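BvnE (Penicillium brevicompactum, PDB 6U9I) catalyses a stereoselective semipinacol rearrangement, probably as an isomerase (semipinacolase) in the assembly of the brevianamides. Local coordinates at residues 14-25 against 88-99. Numbering follows the deposited sequence.
Sequences LREQLIVSAHRW and PIVDERLRKVVM
E92 reaches from the hairpin turn to the first turn of helix 14-25 and lays its carboxylate against the backbone and CB of R15, while the R15 guanidinium is directed to another partner. The carboxylate straddles the helix start, with E92 OE1 3.3 Å from R15 CB and E92 OE2 equally close to L14 CB. The charged ends, R15 NH1 and E92 OE1, stay 5.1 Å apart. The extended R15 side chain, its CG anti to the backbone N (chi1 177°), runs on past V90, whose CB sits over one guanidinium face, towards its rim, and pairs with D91 of the second subunit. Shortening E92 to an alanine is likely to strip the carboxylate from beside L14 CB and R15 CB and open a gap at the helix start.

At the turn, L14 CD2 rests 3.7 Å above the centre of the R95 guanidinium, the two side chains crossing at about a right angle; R95 itself is salt-bridged to E124. Farther along, the packing is largely apolar. V90 spreads its two methyls between neighbouring helix residues, CG1 against L18 CD1 and CG2 3.6 Å from I19 CG1. A22 sets its CB 3.7 Å from V97 CG1. M99, bent at chi3 (-66°), brings its CE to W25 CE3 at 4.0 Å.

V90, V97 and M99 thus present one face of the hairpin to the helix, whose axis crosses that of strand 96-99 at -51°. The turn between the strands holds a G1 bulge at R95 and K96 opposite D91, whose OD1 accepts from L94 N in an Asx motif. Overall this is an N-terminal helix packed across the antiparallel hairpin 89-99 of a curled, mixed sheet, an arrangement consistent with a cone-shaped α+β barrel of the SnoaL-like (NTF2-like) kind.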
loop_
_atom_site.group_PDB
_atom_site.type_symbol
_atom_site.label_atom_id
_atom_site.label_comp_id
_atom_site.label_asym_id
_atom_site.label_seq_id
_atom_site.Cartn_x
_atom_site.Cartn_y
_atom_site.Cartn_z
ATOM N N LEU A 14 18.381 -4.925 14.343
ATOM C CA LEU A 14 16.956 -4.642 14.454
ATOM C C LEU A 14 16.218 -4.897 13.143
ATOM O O LEU A 14 15.066 -5.352 13.159
ATOM C CB LEU A 14 16.748 -3.207 14.908
ATOM C CG LEU A 14 15.285 -2.859 15.147
ATOM C CD1 LEU A 14 14.766 -3.551 16.393
ATOM C CD2 LEU A 14 15.160 -1.355 15.283
ATOM N N ARG A 15 16.852 -4.615 12.004
ATOM C CA ARG A 15 16.218 -4.911 10.721
ATOM C C ARG A 15 15.866 -6.389 10.613
ATOM O O ARG A 15 14.758 -6.750 10.206
ATOM C CB ARG A 15 17.128 -4.501 9.566
ATOM C CG ARG A 15 16.550 -4.862 8.211
ATOM C CD ARG A 15 17.521 -4.590 7.061
ATOM N NE ARG A 15 16.839 -4.704 5.772
ATOM C CZ ARG A 15 16.185 -3.701 5.200
ATOM N NH1 ARG A 15 16.136 -2.511 5.804
ATOM N NH2 ARG A 15 15.572 -3.886 4.034
ATOM N N GLU A 16 16.800 -7.270 10.968
ATOM C CA GLU A 16 16.507 -8.693 10.845
ATOM C C GLU A 16 15.402 -9.110 11.809
ATOM O O GLU A 16 14.536 -9.915 11.451
ATOM C CB GLU A 16 17.782 -9.517 11.057
ATOM C CG GLU A 16 18.883 -9.234 10.019
ATOM C CD GLU A 16 19.597 -7.896 10.233
ATOM O OE1 GLU A 16 19.363 -7.246 11.274
ATOM O OE2 GLU A 16 20.391 -7.493 9.353
ATOM N N GLN A 17 15.397 -8.547 13.021
ATOM C CA GLN A 17 14.326 -8.835 13.970
ATOM C C GLN A 17 12.964 -8.426 13.415
ATOM O O GLN A 17 11.978 -9.150 13.585
ATOM C CB GLN A 17 14.580 -8.115 15.291
ATOM C CG GLN A 17 13.392 -8.174 16.258
ATOM C CD GLN A 17 13.152 -9.565 16.821
ATOM O OE1 GLN A 17 13.686 -9.912 17.872
ATOM N NE2 GLN A 17 12.342 -10.366 16.128
ATOM N N LEU A 18 12.889 -7.257 12.766
ATOM C CA LEU A 18 11.607 -6.810 12.223
ATOM C C LEU A 18 11.163 -7.704 11.069
ATOM O O LEU A 18 9.970 -8.002 10.925
ATOM C CB LEU A 18 11.703 -5.343 11.789
ATOM C CG LEU A 18 11.835 -4.334 12.945
ATOM C CD1 LEU A 18 12.359 -2.986 12.455
ATOM C CD2 LEU A 18 10.484 -4.148 13.669
ATOM N N ILE A 19 12.115 -8.171 10.256
ATOM C CA ILE A 19 11.769 -9.085 9.172
ATOM C C ILE A 19 11.276 -10.415 9.729
ATOM O O ILE A 19 10.291 -10.975 9.242
ATOM C CB ILE A 19 12.975 -9.259 8.225
ATOM C CG1 ILE A 19 13.213 -7.953 7.464
ATOM C CG2 ILE A 19 12.753 -10.450 7.274
ATOM C CD1 ILE A 19 14.421 -7.956 6.540
ATOM N N VAL A 20 11.936 -10.930 10.776
ATOM C CA VAL A 20 11.479 -12.158 11.424
ATOM C C VAL A 20 10.068 -11.990 11.978
ATOM O O VAL A 20 9.215 -12.871 11.816
ATOM C CB VAL A 20 12.475 -12.586 12.520
ATOM C CG1 VAL A 20 11.837 -13.588 13.463
ATOM C CG2 VAL A 20 13.741 -13.161 11.881
ATOM N N SER A 21 9.785 -10.857 12.632
ATOM C CA SER A 21 8.428 -10.681 13.157
ATOM C C SER A 21 7.399 -10.458 12.059
ATOM O O SER A 21 6.240 -10.860 12.221
ATOM C CB SER A 21 8.361 -9.542 14.179
ATOM O OG SER A 21 9.356 -9.692 15.168
ATOM N N ALA A 22 7.781 -9.816 10.949
ATOM C CA ALA A 22 6.842 -9.692 9.837
ATOM C C ALA A 22 6.552 -11.054 9.215
ATOM O O ALA A 22 5.402 -11.363 8.874
ATOM C CB ALA A 22 7.388 -8.728 8.778
ATOM N N HIS A 23 7.579 -11.892 9.057
ATOM C CA HIS A 23 7.314 -13.223 8.528
ATOM C C HIS A 23 6.536 -14.070 9.518
ATOM O O HIS A 23 5.725 -14.909 9.107
ATOM C CB HIS A 23 8.624 -13.902 8.125
ATOM C CG HIS A 23 9.142 -13.440 6.796
ATOM N ND1 HIS A 23 8.447 -13.634 5.620
ATOM C CD2 HIS A 23 10.272 -12.773 6.459
ATOM C CE1 HIS A 23 9.131 -13.112 4.616
ATOM N NE2 HIS A 23 10.241 -12.582 5.098
ATOM N N ARG A 24 6.741 -13.859 10.822
ATOM C CA ARG A 24 5.919 -14.569 11.793
ATOM C C ARG A 24 4.463 -14.163 11.667
ATOM O O ARG A 24 3.561 -15.004 11.784
ATOM C CB ARG A 24 6.428 -14.324 13.214
ATOM C CG ARG A 24 5.624 -15.079 14.278
ATOM C CD ARG A 24 6.163 -14.786 15.663
ATOM N NE ARG A 24 6.109 -13.351 15.934
ATOM C CZ ARG A 24 6.587 -12.779 17.035
ATOM N NH1 ARG A 24 6.499 -11.464 17.187
ATOM N NH2 ARG A 24 7.152 -13.526 17.981
ATOM N N TRP A 25 4.210 -12.866 11.436
ATOM C CA TRP A 25 2.838 -12.416 11.238
ATOM C C TRP A 25 2.205 -13.113 10.037
ATOM O O TRP A 25 1.055 -13.559 10.104
ATOM C CB TRP A 25 2.812 -10.893 11.070
ATOM C CG TRP A 25 1.437 -10.334 10.897
ATOM C CD1 TRP A 25 0.519 -10.104 11.881
ATOM C CD2 TRP A 25 0.818 -9.931 9.662
ATOM N NE1 TRP A 25 -0.635 -9.578 11.339
ATOM C CE2 TRP A 25 -0.475 -9.465 9.980
ATOM C CE3 TRP A 25 1.233 -9.915 8.320
ATOM C CZ2 TRP A 25 -1.362 -8.994 9.006
ATOM C CZ3 TRP A 25 0.343 -9.443 7.352
ATOM C CH2 TRP A 25 -0.932 -8.990 7.704
ATOM N N PRO A 88 9.786 -7.537 1.947
ATOM C CA PRO A 88 9.448 -6.582 3.011
ATOM C C PRO A 88 10.315 -5.332 2.953
ATOM O O PRO A 88 11.524 -5.392 2.726
ATOM C CB PRO A 88 9.698 -7.380 4.297
ATOM C CG PRO A 88 9.591 -8.808 3.882
ATOM C CD PRO A 88 10.165 -8.853 2.491
ATOM N N ILE A 89 9.681 -4.190 3.193
ATOM C CA ILE A 89 10.340 -2.890 3.232
ATOM C C ILE A 89 10.390 -2.496 4.695
ATOM O O ILE A 89 9.347 -2.447 5.346
ATOM C CB ILE A 89 9.565 -1.849 2.413
ATOM C CG1 ILE A 89 9.381 -2.344 0.979
ATOM C CG2 ILE A 89 10.262 -0.501 2.460
ATOM C CD1 ILE A 89 8.397 -1.508 0.194
ATOM N N VAL A 90 11.585 -2.228 5.225
ATOM C CA VAL A 90 11.775 -2.120 6.673
ATOM C C VAL A 90 12.309 -0.738 7.027
ATOM O O VAL A 90 13.386 -0.347 6.557
ATOM C CB VAL A 90 12.727 -3.203 7.203
ATOM C CG1 VAL A 90 12.842 -3.095 8.732
ATOM C CG2 VAL A 90 12.230 -4.575 6.805
ATOM N N ASP A 91 11.580 -0.018 7.903
ATOM C CA ASP A 91 12.059 1.229 8.503
ATOM C C ASP A 91 12.414 0.911 9.952
ATOM O O ASP A 91 11.534 0.880 10.816
ATOM C CB ASP A 91 11.007 2.334 8.407
ATOM C CG ASP A 91 11.524 3.705 8.896
ATOM O OD1 ASP A 91 12.520 3.749 9.642
ATOM O OD2 ASP A 91 10.922 4.748 8.544
ATOM N N GLU A 92 13.708 0.674 10.211
ATOM C CA GLU A 92 14.156 0.313 11.558
ATOM C C GLU A 92 13.819 1.397 12.571
ATOM O O GLU A 92 13.444 1.098 13.709
ATOM C CB GLU A 92 15.666 0.086 11.572
ATOM C CG GLU A 92 16.117 -1.271 11.146
ATOM C CD GLU A 92 17.617 -1.434 11.326
ATOM O OE1 GLU A 92 18.333 -1.530 10.307
ATOM O OE2 GLU A 92 18.080 -1.444 12.492
ATOM N N ARG A 93 13.984 2.660 12.183
ATOM C CA ARG A 93 13.770 3.756 13.123
ATOM C C ARG A 93 12.324 3.804 13.606
ATOM O O ARG A 93 12.064 4.011 14.799
ATOM C CB ARG A 93 14.158 5.083 12.476
ATOM C CG ARG A 93 13.892 6.280 13.379
ATOM C CD ARG A 93 14.610 7.532 12.901
ATOM N NE ARG A 93 14.232 8.681 13.723
ATOM C CZ ARG A 93 14.965 9.157 14.725
ATOM N NH1 ARG A 93 14.536 10.202 15.424
ATOM N NH2 ARG A 93 16.130 8.594 15.023
ATOM N N LEU A 94 11.371 3.616 12.699
ATOM C CA LEU A 94 9.956 3.653 13.028
ATOM C C LEU A 94 9.390 2.295 13.431
ATOM O O LEU A 94 8.203 2.219 13.786
ATOM C CB LEU A 94 9.162 4.210 11.844
ATOM C CG LEU A 94 9.585 5.603 11.364
ATOM C CD1 LEU A 94 8.625 6.123 10.314
ATOM C CD2 LEU A 94 9.648 6.576 12.548
ATOM N N ARG A 95 10.199 1.230 13.393
ATOM C CA ARG A 95 9.736 -0.131 13.686
ATOM C C ARG A 95 8.597 -0.538 12.757
ATOM O O ARG A 95 7.649 -1.211 13.172
ATOM C CB ARG A 95 9.296 -0.291 15.146
ATOM C CG ARG A 95 10.387 -0.710 16.110
ATOM C CD ARG A 95 11.458 0.312 16.166
ATOM N NE ARG A 95 12.347 0.156 17.310
ATOM C CZ ARG A 95 13.348 0.990 17.547
ATOM N NH1 ARG A 95 14.138 0.827 18.606
ATOM N NH2 ARG A 95 13.565 1.982 16.698
ATOM N N LYS A 96 8.694 -0.153 11.484
ATOM C CA LYS A 96 7.628 -0.442 10.534
ATOM C C LYS A 96 8.129 -1.389 9.452
ATOM O O LYS A 96 9.297 -1.336 9.054
ATOM C CB LYS A 96 7.092 0.826 9.898
ATOM C CG LYS A 96 6.315 1.682 10.896
ATOM C CD LYS A 96 5.733 2.893 10.217
ATOM C CE LYS A 96 5.242 3.910 11.237
ATOM N NZ LYS A 96 3.920 3.534 11.857
ATOM N N VAL A 97 7.228 -2.264 8.996
ATOM C CA VAL A 97 7.488 -3.149 7.856
ATOM C C VAL A 97 6.316 -3.034 6.895
ATOM O O VAL A 97 5.164 -3.232 7.297
ATOM C CB VAL A 97 7.674 -4.617 8.283
ATOM C CG1 VAL A 97 7.935 -5.504 7.034
ATOM C CG2 VAL A 97 8.819 -4.741 9.281
ATOM N N VAL A 98 6.605 -2.741 5.625
ATOM C CA VAL A 98 5.577 -2.621 4.591
ATOM C C VAL A 98 5.666 -3.834 3.673
ATOM O O VAL A 98 6.765 -4.214 3.261
ATOM C CB VAL A 98 5.748 -1.318 3.793
ATOM C CG1 VAL A 98 4.693 -1.220 2.688
ATOM C CG2 VAL A 98 5.643 -0.118 4.740
ATOM N N MET A 99 4.518 -4.433 3.347
ATOM C CA MET A 99 4.501 -5.612 2.485
ATOM C C MET A 99 3.361 -5.533 1.484
ATOM O O MET A 99 2.215 -5.248 1.840
ATOM C CB MET A 99 4.379 -6.905 3.291
ATOM C CG MET A 99 5.629 -7.180 4.130
ATOM S SD MET A 99 5.582 -8.765 4.964
ATOM C CE MET A 99 4.224 -8.513 6.098
HETATM O O HOH W 1 17.610 -1.199 8.003
#